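Local coordinates for protein beta-galactosidase (Trichoderma reesei, PDB 3OG2) that probably hydrolyses terminal non-reducing beta-D-galactose residues from beta-D-galactosides, as a member of glycoside hydrolase family 35, at residues H31-H36 with P171-Q176; V517-T522 with Q538-G543; D666-I671 with T712-G717. All blocks are in the same frame, centred on the assembly; numbering follows the deposited sequence.

Contact 1: H31-H36 with P171-Q176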
ATOM      1  N   HIS A  31     -11.155  20.494 -16.720  1.00  9.32           N
ATOM      2  CA  HIS A  31     -10.693  19.249 -17.371  1.00  9.69           C
ATOM      3  C   HIS A  31      -9.537  18.562 -16.701  1.00  9.19           C
ATOM      4  O   HIS A  31      -9.463  17.342 -16.688  1.00 12.75           O
ATOM      5  CB  HIS A  31     -10.292  19.543 -18.830  1.00 12.96           C
ATOM      6  CG  HIS A  31     -11.359  20.286 -19.567  1.00 14.58           C
ATOM      7  ND1 HIS A  31     -12.593  19.765 -19.763  1.00 20.55           N
ATOM      8  CD2 HIS A  31     -11.319  21.521 -20.122  1.00 21.83           C
ATOM      9  CE1 HIS A  31     -13.319  20.658 -20.461  1.00 28.71           C
ATOM     10  NE2 HIS A  31     -12.551  21.733 -20.680  1.00 25.65           N
ATOM     11  N   SER A  32      -8.600  19.355 -16.144  1.00  8.95           N
ATOM     12  CA  SER A  32      -7.361  18.740 -15.611  1.00  8.63           C
ATOM     13  C   SER A  32      -6.631  19.712 -14.726  1.00  7.51           C
ATOM     14  O   SER A  32      -6.856  20.931 -14.727  1.00  9.09           O
ATOM     15  CB  SER A  32      -6.436  18.284 -16.752  1.00  9.36           C
ATOM     16  OG  SER A  32      -5.830  19.398 -17.406  1.00 10.20           O
ATOM     17  N   LEU A  33      -5.685  19.134 -13.981  1.00  8.46           N
ATOM     18  CA  LEU A  33      -4.574  19.915 -13.454  1.00  8.38           C
ATOM     19  C   LEU A  33      -3.686  20.404 -14.566  1.00  9.00           C
ATOM     20  O   LEU A  33      -3.585  19.820 -15.660  1.00  9.79           O
ATOM     21  CB  LEU A  33      -3.833  18.953 -12.490  1.00 11.01           C
ATOM     22  CG  LEU A  33      -3.258  19.537 -11.249  1.00 12.77           C
ATOM     23  CD1 LEU A  33      -4.401  19.991 -10.322  1.00 12.12           C
ATOM     24  CD2 LEU A  33      -2.374  18.548 -10.549  1.00 11.49           C
ATOM     25  N   PHE A  34      -2.974  21.465 -14.269  1.00 10.06           N
ATOM     26  CA  PHE A  34      -1.841  21.940 -15.059  1.00 10.08           C
ATOM     27  C   PHE A  34      -0.627  21.994 -14.150  1.00  9.64           C
ATOM     28  O   PHE A  34      -0.743  22.518 -13.009  1.00 12.47           O
ATOM     29  CB  PHE A  34      -2.093  23.346 -15.596  1.00 11.22           C
ATOM     30  CG  PHE A  34      -3.185  23.561 -16.622  1.00 11.31           C
ATOM     31  CD1 PHE A  34      -4.513  23.392 -16.284  1.00 11.86           C
ATOM     32  CD2 PHE A  34      -2.866  23.939 -17.927  1.00 12.51           C
ATOM     33  CE1 PHE A  34      -5.547  23.580 -17.202  1.00 13.89           C
ATOM     34  CE2 PHE A  34      -3.920  24.187 -18.818  1.00 13.49           C
ATOM     35  CZ  PHE A  34      -5.237  24.066 -18.464  1.00 14.08           C
ATOM     36  N   VAL A  35       0.498  21.487 -14.600  1.00  9.42           N
ATOM     37  CA  VAL A  35       1.736  21.558 -13.854  1.00  9.51           C
ATOM     38  C   VAL A  35       2.736  22.305 -14.738  1.00 10.81           C
ATOM     39  O   VAL A  35       3.001  21.862 -15.874  1.00 11.46           O
ATOM     40  CB  VAL A  35       2.215  20.135 -13.437  1.00 10.60           C
ATOM     41  CG1 VAL A  35       3.610  20.268 -12.759  1.00 13.08           C
ATOM     42  CG2 VAL A  35       1.236  19.414 -12.537  1.00 11.21           C
ATOM     43  N   HIS A  36       3.266  23.433 -14.260  1.00 11.33           N
ATOM     44  CA  HIS A  36       4.120  24.288 -15.067  1.00 12.90           C
ATOM     45  C   HIS A  36       3.423  24.609 -16.400  1.00 13.58           C
ATOM     46  O   HIS A  36       4.069  24.722 -17.437  1.00 16.95           O
ATOM     47  CB  HIS A  36       5.483  23.648 -15.306  1.00 14.44           C
ATOM     48  CG  HIS A  36       6.356  23.429 -14.111  1.00 16.74           C
ATOM     49  ND1 HIS A  36       6.830  24.488 -13.359  1.00 20.59           N
ATOM     50  CD2 HIS A  36       6.890  22.348 -13.491  1.00 21.79           C
ATOM     51  CE1 HIS A  36       7.601  24.066 -12.354  1.00 24.17           C
ATOM     52  NE2 HIS A  36       7.652  22.756 -12.414  1.00 24.81           N
ATOM     53  N   PRO A 171       8.911  17.878  -4.806  1.00  7.52           N
ATOM     54  CA  PRO A 171       7.941  17.049  -5.531  1.00  7.35           C
ATOM     55  C   PRO A 171       6.483  17.241  -5.171  1.00  6.58           C
ATOM     56  O   PRO A 171       5.656  16.677  -5.896  1.00  7.48           O
ATOM     57  CB  PRO A 171       8.407  15.615  -5.129  1.00  8.27           C
ATOM     58  CG  PRO A 171       8.963  15.816  -3.741  1.00  8.26           C
ATOM     59  CD  PRO A 171       9.657  17.148  -3.770  1.00  8.64           C
ATOM     60  N   VAL A 172       6.140  17.930  -4.092  1.00  6.60           N
ATOM     61  CA  VAL A 172       4.723  17.940  -3.643  1.00  7.19           C
ATOM     62  C   VAL A 172       3.875  18.908  -4.466  1.00  6.94           C
ATOM     63  O   VAL A 172       4.196  20.108  -4.562  1.00  7.70           O
ATOM     64  CB  VAL A 172       4.630  18.277  -2.136  1.00  6.69           C
ATOM     65  CG1 VAL A 172       3.163  18.408  -1.741  1.00  8.61           C
ATOM     66  CG2 VAL A 172       5.304  17.196  -1.298  1.00  7.47           C
ATOM     67  N   ILE A 173       2.813  18.380  -5.068  1.00  6.89           N
ATOM     68  CA  ILE A 173       1.947  19.213  -5.917  1.00  6.32           C
ATOM     69  C   ILE A 173       0.542  19.411  -5.372  1.00  7.01           C
ATOM     70  O   ILE A 173      -0.163  20.301  -5.835  1.00  8.12           O
ATOM     71  CB  ILE A 173       1.847  18.582  -7.346  1.00  6.69           C
ATOM     72  CG1 ILE A 173       1.299  17.154  -7.334  1.00  7.72           C
ATOM     73  CG2 ILE A 173       3.188  18.708  -8.051  1.00  7.77           C
ATOM     74  CD1 ILE A 173       0.913  16.642  -8.701  1.00  9.70           C
ATOM     75  N   LEU A 174       0.121  18.587  -4.419  1.00  7.32           N
ATOM     76  CA  LEU A 174      -1.263  18.600  -3.915  1.00  6.63           C
ATOM     77  C   LEU A 174      -1.211  18.205  -2.438  1.00  6.16           C
ATOM     78  O   LEU A 174      -0.326  17.478  -2.017  1.00  6.91           O
ATOM     79  CB  LEU A 174      -2.154  17.620  -4.626  1.00  7.05           C
ATOM     80  CG  LEU A 174      -2.445  17.922  -6.097  1.00  7.94           C
ATOM     81  CD1 LEU A 174      -3.115  16.678  -6.717  1.00 10.10           C
ATOM     82  CD2 LEU A 174      -3.363  19.146  -6.214  1.00  8.60           C
ATOM     83  N   TYR A 175      -2.170  18.738  -1.667  1.00  6.42           N
ATOM     84  CA  TYR A 175      -2.284  18.414  -0.258  1.00  6.83           C
ATOM     85  C   TYR A 175      -3.724  18.071   0.072  1.00  6.33           C
ATOM     86  O   TYR A 175      -4.642  18.810  -0.286  1.00  7.53           O
ATOM     87  CB  TYR A 175      -1.808  19.633   0.540  1.00  6.81           C
ATOM     88  CG  TYR A 175      -1.801  19.537   2.043  1.00  7.06           C
ATOM     89  CD1 TYR A 175      -2.967  19.574   2.827  1.00  8.08           C
ATOM     90  CD2 TYR A 175      -0.546  19.433   2.711  1.00  7.98           C
ATOM     91  CE1 TYR A 175      -2.918  19.478   4.179  1.00  7.55           C
ATOM     92  CE2 TYR A 175      -0.522  19.379   4.104  1.00  9.19           C
ATOM     93  CZ  TYR A 175      -1.712  19.405   4.829  1.00  8.27           C
ATOM     94  OH  TYR A 175      -1.667  19.358   6.217  1.00 10.02           O
ATOM     95  N   GLN A 176      -3.899  16.993   0.847  1.00  6.59           N
ATOM     96  CA  GLN A 176      -5.248  16.624   1.315  1.00  6.78           C
ATOM     97  C   GLN A 176      -5.323  16.887   2.813  1.00  6.89           C
ATOM     98  O   GLN A 176      -4.571  16.286   3.612  1.00  8.44           O
ATOM     99  CB  GLN A 176      -5.491  15.117   1.075  1.00  6.61           C
ATOM    100  CG  GLN A 176      -6.827  14.655   1.652  1.00  7.11           C
ATOM    101  CD  GLN A 176      -6.951  13.160   1.580  1.00  6.55           C
ATOM    102  OE1 GLN A 176      -7.046  12.561   0.480  1.00  7.56           O
ATOM    103  NE2 GLN A 176      -6.970  12.466   2.734  1.00  7.96           N
TER

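Contact 2: V517-T522 with Q538-G543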
ATOM      1  N   VAL A 517      -0.732  -9.522 -41.099  1.00 15.28           N
ATOM      2  CA  VAL A 517      -1.307  -8.204 -41.379  1.00 16.80           C
ATOM      3  C   VAL A 517      -1.669  -8.055 -42.854  1.00 18.87           C
ATOM      4  O   VAL A 517      -0.946  -8.465 -43.775  1.00 19.98           O
ATOM      5  CB  VAL A 517      -0.309  -7.124 -40.868  1.00 18.24           C
ATOM      6  CG1 VAL A 517       1.066  -7.296 -41.489  1.00 20.22           C
ATOM      7  CG2 VAL A 517      -0.889  -5.737 -41.164  1.00 21.78           C
ATOM      8  N   THR A 518      -2.832  -7.452 -43.115  1.00 21.21           N
ATOM      9  CA  THR A 518      -3.193  -7.082 -44.478  1.00 22.89           C
ATOM     10  C   THR A 518      -3.325  -5.576 -44.578  1.00 23.97           C
ATOM     11  O   THR A 518      -3.677  -4.887 -43.604  1.00 28.78           O
ATOM     12  CB  THR A 518      -4.505  -7.714 -44.952  1.00 26.33           C
ATOM     13  OG1 THR A 518      -5.520  -7.211 -44.114  1.00 31.85           O
ATOM     14  CG2 THR A 518      -4.513  -9.234 -44.776  1.00 27.16           C
ATOM     15  N   ILE A 519      -3.121  -5.062 -45.793  1.00 19.50           N
ATOM     16  CA  ILE A 519      -3.036  -3.641 -45.967  1.00 19.41           C
ATOM     17  C   ILE A 519      -3.805  -3.276 -47.212  1.00 18.99           C
ATOM     18  O   ILE A 519      -3.553  -3.849 -48.264  1.00 21.14           O
ATOM     19  CB  ILE A 519      -1.569  -3.164 -46.129  1.00 20.05           C
ATOM     20  CG1 ILE A 519      -0.635  -3.555 -45.004  1.00 23.31           C
ATOM     21  CG2 ILE A 519      -1.599  -1.653 -46.322  1.00 25.32           C
ATOM     22  CD1 ILE A 519       0.818  -3.541 -45.333  1.00 29.71           C
ATOM     23  N   HIS A 520      -4.683  -2.303 -47.093  1.00 17.74           N
ATOM     24  CA  HIS A 520      -5.428  -1.833 -48.254  1.00 17.19           C
ATOM     25  C   HIS A 520      -5.423  -0.329 -48.248  1.00 18.19           C
ATOM     26  O   HIS A 520      -5.677   0.324 -47.232  1.00 22.28           O
ATOM     27  CB  HIS A 520      -6.845  -2.379 -48.173  1.00 23.76           C
ATOM     28  CG  HIS A 520      -6.873  -3.865 -48.349  1.00 38.01           C
ATOM     29  ND1 HIS A 520      -6.906  -4.460 -49.587  1.00 45.56           N
ATOM     30  CD2 HIS A 520      -6.874  -4.882 -47.445  1.00 45.24           C
ATOM     31  CE1 HIS A 520      -6.920  -5.774 -49.444  1.00 52.30           C
ATOM     32  NE2 HIS A 520      -6.904  -6.053 -48.154  1.00 52.17           N
ATOM     33  N   THR A 521      -5.132   0.271 -49.381  1.00 20.53           N
ATOM     34  CA  THR A 521      -4.986   1.732 -49.360  1.00 24.02           C
ATOM     35  C   THR A 521      -6.068   2.376 -50.184  1.00 25.96           C
ATOM     36  O   THR A 521      -6.470   1.957 -51.273  1.00 32.30           O
ATOM     37  CB  THR A 521      -3.520   1.989 -49.762  1.00 35.26           C
ATOM     38  OG1 THR A 521      -2.681   1.368 -48.734  1.00 29.82           O
ATOM     39  CG2 THR A 521      -3.187   3.461 -49.767  1.00 40.66           C
ATOM     40  N   THR A 522      -6.709   3.445 -49.723  1.00 26.59           N
ATOM     41  CA  THR A 522      -7.820   3.955 -50.505  1.00 30.94           C
ATOM     42  C   THR A 522      -7.333   4.955 -51.531  1.00 31.76           C
ATOM     43  O   THR A 522      -6.152   5.301 -51.522  1.00 31.04           O
ATOM     44  CB  THR A 522      -8.729   4.725 -49.538  1.00 28.50           C
ATOM     45  OG1 THR A 522      -7.930   5.878 -49.153  1.00 29.70           O
ATOM     46  CG2 THR A 522      -9.094   3.918 -48.300  1.00 34.58           C
ATOM     47  N   GLN A 538       3.635  -8.271 -35.639  1.00 10.76           N
ATOM     48  CA  GLN A 538       3.589  -7.760 -36.984  1.00 10.28           C
ATOM     49  C   GLN A 538       4.190  -6.338 -36.978  1.00  9.45           C
ATOM     50  O   GLN A 538       3.961  -5.583 -36.021  1.00  9.89           O
ATOM     51  CB  GLN A 538       2.148  -7.660 -37.509  1.00 10.40           C
ATOM     52  CG  GLN A 538       1.289  -8.870 -37.202  1.00 12.14           C
ATOM     53  CD  GLN A 538       1.761 -10.123 -37.909  1.00 12.17           C
ATOM     54  OE1 GLN A 538       1.666 -10.152 -39.166  1.00 14.33           O
ATOM     55  NE2 GLN A 538       2.193 -11.156 -37.163  1.00 13.56           N
ATOM     56  N   VAL A 539       4.920  -5.982 -38.019  1.00 10.08           N
ATOM     57  CA  VAL A 539       5.494  -4.640 -38.063  1.00  9.91           C
ATOM     58  C   VAL A 539       5.309  -4.156 -39.493  1.00 10.33           C
ATOM     59  O   VAL A 539       5.673  -4.861 -40.435  1.00 11.93           O
ATOM     60  CB  VAL A 539       6.988  -4.598 -37.687  1.00 10.02           C
ATOM     61  CG1 VAL A 539       7.550  -3.159 -37.740  1.00 11.92           C
ATOM     62  CG2 VAL A 539       7.244  -5.185 -36.307  1.00 11.40           C
ATOM     63  N   VAL A 540       4.786  -2.954 -39.646  1.00  9.90           N
ATOM     64  CA  VAL A 540       4.602  -2.318 -40.938  1.00 10.54           C
ATOM     65  C   VAL A 540       5.165  -0.896 -40.887  1.00 10.33           C
ATOM     66  O   VAL A 540       4.992  -0.180 -39.894  1.00 12.25           O
ATOM     67  CB  VAL A 540       3.104  -2.272 -41.350  1.00 12.56           C
ATOM     68  CG1 VAL A 540       2.926  -1.479 -42.658  1.00 16.53           C
ATOM     69  CG2 VAL A 540       2.556  -3.685 -41.464  1.00 14.44           C
ATOM     70  N   GLN A 541       5.837  -0.508 -41.960  1.00 11.61           N
ATOM     71  CA  GLN A 541       6.355   0.843 -42.112  1.00 11.13           C
ATOM     72  C   GLN A 541       5.534   1.596 -43.168  1.00 11.67           C
ATOM     73  O   GLN A 541       5.334   1.096 -44.282  1.00 13.87           O
ATOM     74  CB  GLN A 541       7.815   0.805 -42.553  1.00 13.64           C
ATOM     75  CG  GLN A 541       8.317   2.240 -42.746  1.00 16.75           C
ATOM     76  CD  GLN A 541       9.791   2.274 -43.057  1.00 34.21           C
ATOM     77  OE1 GLN A 541      10.356   1.198 -43.254  1.00 39.40           O
ATOM     78  NE2 GLN A 541      10.396   3.463 -43.112  1.00 44.43           N
ATOM     79  N   LEU A 542       5.023   2.761 -42.802  1.00 12.68           N
ATOM     80  CA  LEU A 542       4.293   3.660 -43.681  1.00 13.31           C
ATOM     81  C   LEU A 542       5.023   4.989 -43.739  1.00 13.52           C
ATOM     82  O   LEU A 542       4.904   5.840 -42.858  1.00 14.05           O
ATOM     83  CB  LEU A 542       2.853   3.867 -43.217  1.00 13.98           C
ATOM     84  CG  LEU A 542       1.998   2.648 -42.873  1.00 12.68           C
ATOM     85  CD1 LEU A 542       0.648   3.092 -42.326  1.00 15.66           C
ATOM     86  CD2 LEU A 542       1.834   1.750 -44.085  1.00 15.05           C
ATOM     87  N   GLY A 543       5.803   5.243 -44.766  1.00 15.81           N
ATOM     88  CA  GLY A 543       6.621   6.452 -44.734  1.00 16.73           C
ATOM     89  C   GLY A 543       7.597   6.327 -43.579  1.00 14.55           C
ATOM     90  O   GLY A 543       8.325   5.349 -43.434  1.00 18.12           O
TER

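Contact 3: D666-I671 with T712-G717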
ATOM      1  N   ASP A 666      12.843 -16.727  30.153  1.00 12.68           N
ATOM      2  CA  ASP A 666      11.438 -16.648  30.608  1.00 12.03           C
ATOM      3  C   ASP A 666      10.953 -15.230  30.490  1.00 11.25           C
ATOM      4  O   ASP A 666      11.594 -14.319  31.021  1.00 12.41           O
ATOM      5  CB  ASP A 666      11.414 -17.113  32.052  1.00 14.69           C
ATOM      6  CG  ASP A 666       9.999 -17.225  32.614  1.00 19.82           C
ATOM      7  OD1 ASP A 666       8.977 -16.898  31.988  1.00 13.25           O
ATOM      8  OD2 ASP A 666       9.929 -17.716  33.766  1.00 24.41           O
ATOM      9  N   SER A 667       9.844 -15.056  29.781  1.00  9.56           N
ATOM     10  CA  SER A 667       9.312 -13.712  29.677  1.00  9.43           C
ATOM     11  C   SER A 667       8.010 -13.550  30.452  1.00  8.85           C
ATOM     12  O   SER A 667       7.249 -12.622  30.198  1.00 10.53           O
ATOM     13  CB  SER A 667       9.112 -13.322  28.214  1.00  9.59           C
ATOM     14  OG  SER A 667       8.744 -11.920  28.105  1.00 10.21           O
ATOM     15  N   LEU A 668       7.789 -14.412  31.444  1.00  9.36           N
ATOM     16  CA  LEU A 668       6.756 -14.144  32.444  1.00 10.16           C
ATOM     17  C   LEU A 668       7.316 -14.375  33.846  1.00  9.64           C
ATOM     18  O   LEU A 668       6.788 -15.147  34.675  1.00 10.34           O
ATOM     19  CB  LEU A 668       5.534 -14.995  32.120  1.00  9.73           C
ATOM     20  CG  LEU A 668       4.234 -14.537  32.787  1.00 10.81           C
ATOM     21  CD1 LEU A 668       3.766 -13.159  32.308  1.00 11.80           C
ATOM     22  CD2 LEU A 668       3.150 -15.623  32.550  1.00 14.53           C
ATOM     23  N   PRO A 669       8.400 -13.681  34.211  1.00  9.72           N
ATOM     24  CA  PRO A 669       8.944 -13.827  35.565  1.00 10.22           C
ATOM     25  C   PRO A 669       7.987 -13.287  36.631  1.00 10.03           C
ATOM     26  O   PRO A 669       8.135 -13.595  37.802  1.00 10.35           O
ATOM     27  CB  PRO A 669      10.184 -12.948  35.529  1.00 12.67           C
ATOM     28  CG  PRO A 669       9.897 -11.893  34.491  1.00 12.66           C
ATOM     29  CD  PRO A 669       9.186 -12.683  33.416  1.00 12.28           C
ATOM     30  N   GLU A 670       6.988 -12.505  36.190  1.00  9.02           N
ATOM     31  CA  GLU A 670       6.026 -11.889  37.095  1.00  9.37           C
ATOM     32  C   GLU A 670       5.338 -12.928  37.961  1.00  9.63           C
ATOM     33  O   GLU A 670       4.910 -12.609  39.080  1.00 10.94           O
ATOM     34  CB  GLU A 670       4.907 -11.209  36.282  1.00 10.00           C
ATOM     35  CG  GLU A 670       5.391  -9.966  35.549  1.00 10.15           C
ATOM     36  CD  GLU A 670       6.028 -10.160  34.207  1.00  8.91           C
ATOM     37  OE1 GLU A 670       6.358 -11.301  33.817  1.00  9.67           O
ATOM     38  OE2 GLU A 670       6.223  -9.157  33.458  1.00 10.72           O
ATOM     39  N   ILE A 671       5.147 -14.159  37.462  1.00  9.82           N
ATOM     40  CA  ILE A 671       4.321 -15.095  38.195  1.00 11.59           C
ATOM     41  C   ILE A 671       5.145 -15.903  39.189  1.00 12.76           C
ATOM     42  O   ILE A 671       4.569 -16.710  39.940  1.00 17.75           O
ATOM     43  CB  ILE A 671       3.553 -16.069  37.251  1.00 11.54           C
ATOM     44  CG1 ILE A 671       4.486 -16.907  36.392  1.00 12.98           C
ATOM     45  CG2 ILE A 671       2.520 -15.317  36.429  1.00 11.57           C
ATOM     46  CD1 ILE A 671       3.803 -18.060  35.677  1.00 16.15           C
ATOM     47  N   THR A 712       1.338  -5.575  24.099  1.00  8.43           N
ATOM     48  CA  THR A 712       0.728  -6.317  25.173  1.00  8.63           C
ATOM     49  C   THR A 712       0.802  -5.537  26.493  1.00  7.58           C
ATOM     50  O   THR A 712       1.811  -4.917  26.824  1.00  9.07           O
ATOM     51  CB  THR A 712       1.514  -7.653  25.339  1.00  9.62           C
ATOM     52  OG1 THR A 712       1.665  -8.274  24.074  1.00 10.46           O
ATOM     53  CG2 THR A 712       0.823  -8.618  26.306  1.00  9.94           C
ATOM     54  N   LEU A 713      -0.279  -5.597  27.270  1.00  8.15           N
ATOM     55  CA  LEU A 713      -0.352  -5.006  28.596  1.00  7.31           C
ATOM     56  C   LEU A 713      -0.363  -6.085  29.673  1.00  7.51           C
ATOM     57  O   LEU A 713      -0.851  -7.206  29.438  1.00  9.20           O
ATOM     58  CB  LEU A 713      -1.675  -4.223  28.715  1.00  8.23           C
ATOM     59  CG  LEU A 713      -1.893  -3.106  27.697  1.00  8.66           C
ATOM     60  CD1 LEU A 713      -3.261  -2.465  27.959  1.00 10.81           C
ATOM     61  CD2 LEU A 713      -0.755  -2.086  27.764  1.00 12.14           C
ATOM     62  N   LEU A 714       0.146  -5.743  30.853  1.00  7.03           N
ATOM     63  CA  LEU A 714       0.065  -6.618  32.005  1.00  6.93           C
ATOM     64  C   LEU A 714      -0.520  -5.858  33.188  1.00  6.77           C
ATOM     65  O   LEU A 714      -0.218  -4.687  33.371  1.00  7.89           O
ATOM     66  CB  LEU A 714       1.388  -7.241  32.420  1.00  7.80           C
ATOM     67  CG  LEU A 714       1.960  -8.298  31.473  1.00  9.49           C
ATOM     68  CD1 LEU A 714       2.739  -7.660  30.352  1.00 13.33           C
ATOM     69  CD2 LEU A 714       2.847  -9.281  32.261  1.00 11.58           C
ATOM     70  N   PHE A 715      -1.308  -6.566  33.971  1.00  7.64           N
ATOM     71  CA  PHE A 715      -1.903  -6.017  35.178  1.00  6.89           C
ATOM     72  C   PHE A 715      -1.602  -6.941  36.341  1.00  7.09           C
ATOM     73  O   PHE A 715      -1.617  -8.165  36.166  1.00  9.16           O
ATOM     74  CB  PHE A 715      -3.427  -5.913  35.072  1.00  8.47           C
ATOM     75  CG  PHE A 715      -3.843  -5.017  33.919  1.00  7.93           C
ATOM     76  CD1 PHE A 715      -3.907  -5.501  32.598  1.00  8.87           C
ATOM     77  CD2 PHE A 715      -4.134  -3.694  34.160  1.00  9.15           C
ATOM     78  CE1 PHE A 715      -4.202  -4.612  31.570  1.00 10.14           C
ATOM     79  CE2 PHE A 715      -4.482  -2.777  33.171  1.00  8.69           C
ATOM     80  CZ  PHE A 715      -4.497  -3.276  31.885  1.00 10.69           C
ATOM     81  N   ARG A 716      -1.353  -6.372  37.508  1.00  7.02           N
ATOM     82  CA  ARG A 716      -1.121  -7.199  38.716  1.00  8.00           C
ATOM     83  C   ARG A 716      -2.083  -6.700  39.791  1.00  8.01           C
ATOM     84  O   ARG A 716      -2.033  -5.508  40.151  1.00  8.96           O
ATOM     85  CB  ARG A 716       0.337  -7.088  39.195  1.00  8.12           C
ATOM     86  CG  ARG A 716       1.215  -7.856  38.209  1.00 10.30           C
ATOM     87  CD  ARG A 716       2.647  -7.739  38.537  1.00  9.98           C
ATOM     88  NE  ARG A 716       3.097  -8.163  39.849  1.00  9.67           N
ATOM     89  CZ  ARG A 716       3.360  -9.419  40.184  1.00  9.96           C
ATOM     90  NH1 ARG A 716       3.091 -10.400  39.303  1.00 10.61           N
ATOM     91  NH2 ARG A 716       3.872  -9.768  41.361  1.00 12.12           N
ATOM     92  N   GLY A 717      -2.972  -7.584  40.200  1.00  8.30           N
ATOM     93  CA  GLY A 717      -3.975  -7.225  41.171  1.00  9.23           C
ATOM     94  C   GLY A 717      -3.778  -7.950  42.497  1.00  8.88           C
ATOM     95  O   GLY A 717      -3.809  -9.200  42.537  1.00 10.31           O
TER
HETATM   96  O   HOH W   1       4.724 -12.447  41.981  1.00 23.79           O

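Contact 1: H31-H36 with P171-Q176
Leu33 spreads its two methyl branches over two consecutive residues of the facing segment, and this apolar contact is what joins them. CD2 of Leu33 meets CD1 of Ile173 at 4.2 Å, while Leu33 CD1 reaches Leu174 CD2 at 4.3 Å. The first torsion of Leu33 lies off the staggered positions (chi1 -143°), and from there its two methyls point at different neighbours. On the other side, the backbone of Ile173 carries a helix-like psi of -17°, which departs from regular strand geometry and is consistent with two successive side chains reaching the same leucine.

The fold here is the TIM barrel of family 35: 172-177 is one of its parallel strands, and 33-35 belongs to the antiparallel hairpin 26-28/33-35 that leads into strand 38-47. The hairpin lies against the beginning of strand 172-177, and Val26 and Ile42 also pack on both Leu33 and Ile173.

Polar bonds stay at the margins. Ser32 OG donates to Leu33 O at 2.9 Å, from above the carbonyl plane, and also pairs with Arg39. Gln176 bonds through OE1 to Arg114 and through NE2 to Asn179, a galactose-binding residue.

Contact 2: V517-T522 with Q538-G543
The side chains of Val517 and Gln538 lie alongside each other, pointing opposite ways, and here lies the polar bond between the segments: Val517 N donates to Gln538 OE1 at 3.1 Å. The bond is bent, 149° at the hydrogen, and its donor stands above the plane of the amide carbonyl. Just beside it the contact turns apolar. Val517 CG1 rests on Val540 CG2 at 3.9 Å, the valines crossing at a slant. Val517 CG2 lies 4.0 Å from Val540 CG2. The other branch of Val540 is used as well: its CG1 meets Ile519 CD1 tip to tip at 4.0 Å.

Gln538 reaches its place because the chain is kinked at chi2 (-66°), which folds the amide back toward the start of the other segment. There OE1 also accepts from the backbone N of Asn516, while NE2 bonds to Ala536 O, so both ends of the amide are held and its rotation is fixed. Leu529 and Met549, from strands 527-532 and 545-551, flank Val540. Strand 518-521 is the last of an eight-stranded antiparallel sheet and 538-542 an inner strand of a five-stranded one; their inward-facing aliphatic residues form the sheet-on-sheet packing of an all-beta domain.

Contact 3: D666-I671 with T712-G717
The guanidinium of Arg716 meets Glu670 at the backbone, not at the carboxylate. Arg716 NH1 donates to Glu670 O at 2.9 Å in a strongly bent bond, 131° at the hydrogen; the oxygen sits obliquely, 33° out of the guanidinium plane, and the donor in turn stands above the carbonyl plane. At the guanidinium edge, in plane, lies a water that accepts from Arg716 NH2 at 2.9 Å and bonds to Glu670 O as well, so that a direct and a water-mediated link run to one carbonyl. NE makes a salt bridge to Asp677, which fixes a further corner of the group. A bend at chi3 (57°) turns the arginine's head toward the loop, and its NH1 also lies 3.6 Å from Glu670 CB.

The Glu670 carboxylate turns elsewhere, its OE2 forming a salt bridge with Arg849 while touching Leu714 CD2 at 3.6 Å. The side chains of Glu670 and Leu714 cross at about a right angle. The same Leu714 methyl takes Leu668 CD1 at 4.0 Å, so one CD2 serves two residues of the loop.

The loop has its own bracing: Asp666 OD1 accepts from Leu668 N in an Asx turn, at 2.8 Å, just before the 3-10 turn 669-671. The segment 666-671 leaves strand 663-666, the edge of one antiparallel sheet, and lies over strand 713-720 of another, which runs between strands 775-782 and 820-824. Val781 and Trp743 of that second sheet pack on Leu668, and helix 846-850 adds Phe846 against Glu670 and Arg849 against Leu714.

Overall arrangement
From the N terminus the three contacts come in series, none enclosing or crossing another. Contact 1 closes a long excursion of 134 residues through the first half of the TIM barrel, bringing the opening hairpin back to a barrel strand. Contact 2 closes a short one of 15 residues in the next all-beta domain and joins two sheets there. Contact 3 closes 40 residues that contain neither helix nor strand, linking the loop that leaves the edge strand of one late sheet to the face of another. Contacts 1 and 3 lie on opposite sides of the chain's centre, as do 2 and 3, the latter pair with centres about 78 Å apart, so each acts locally.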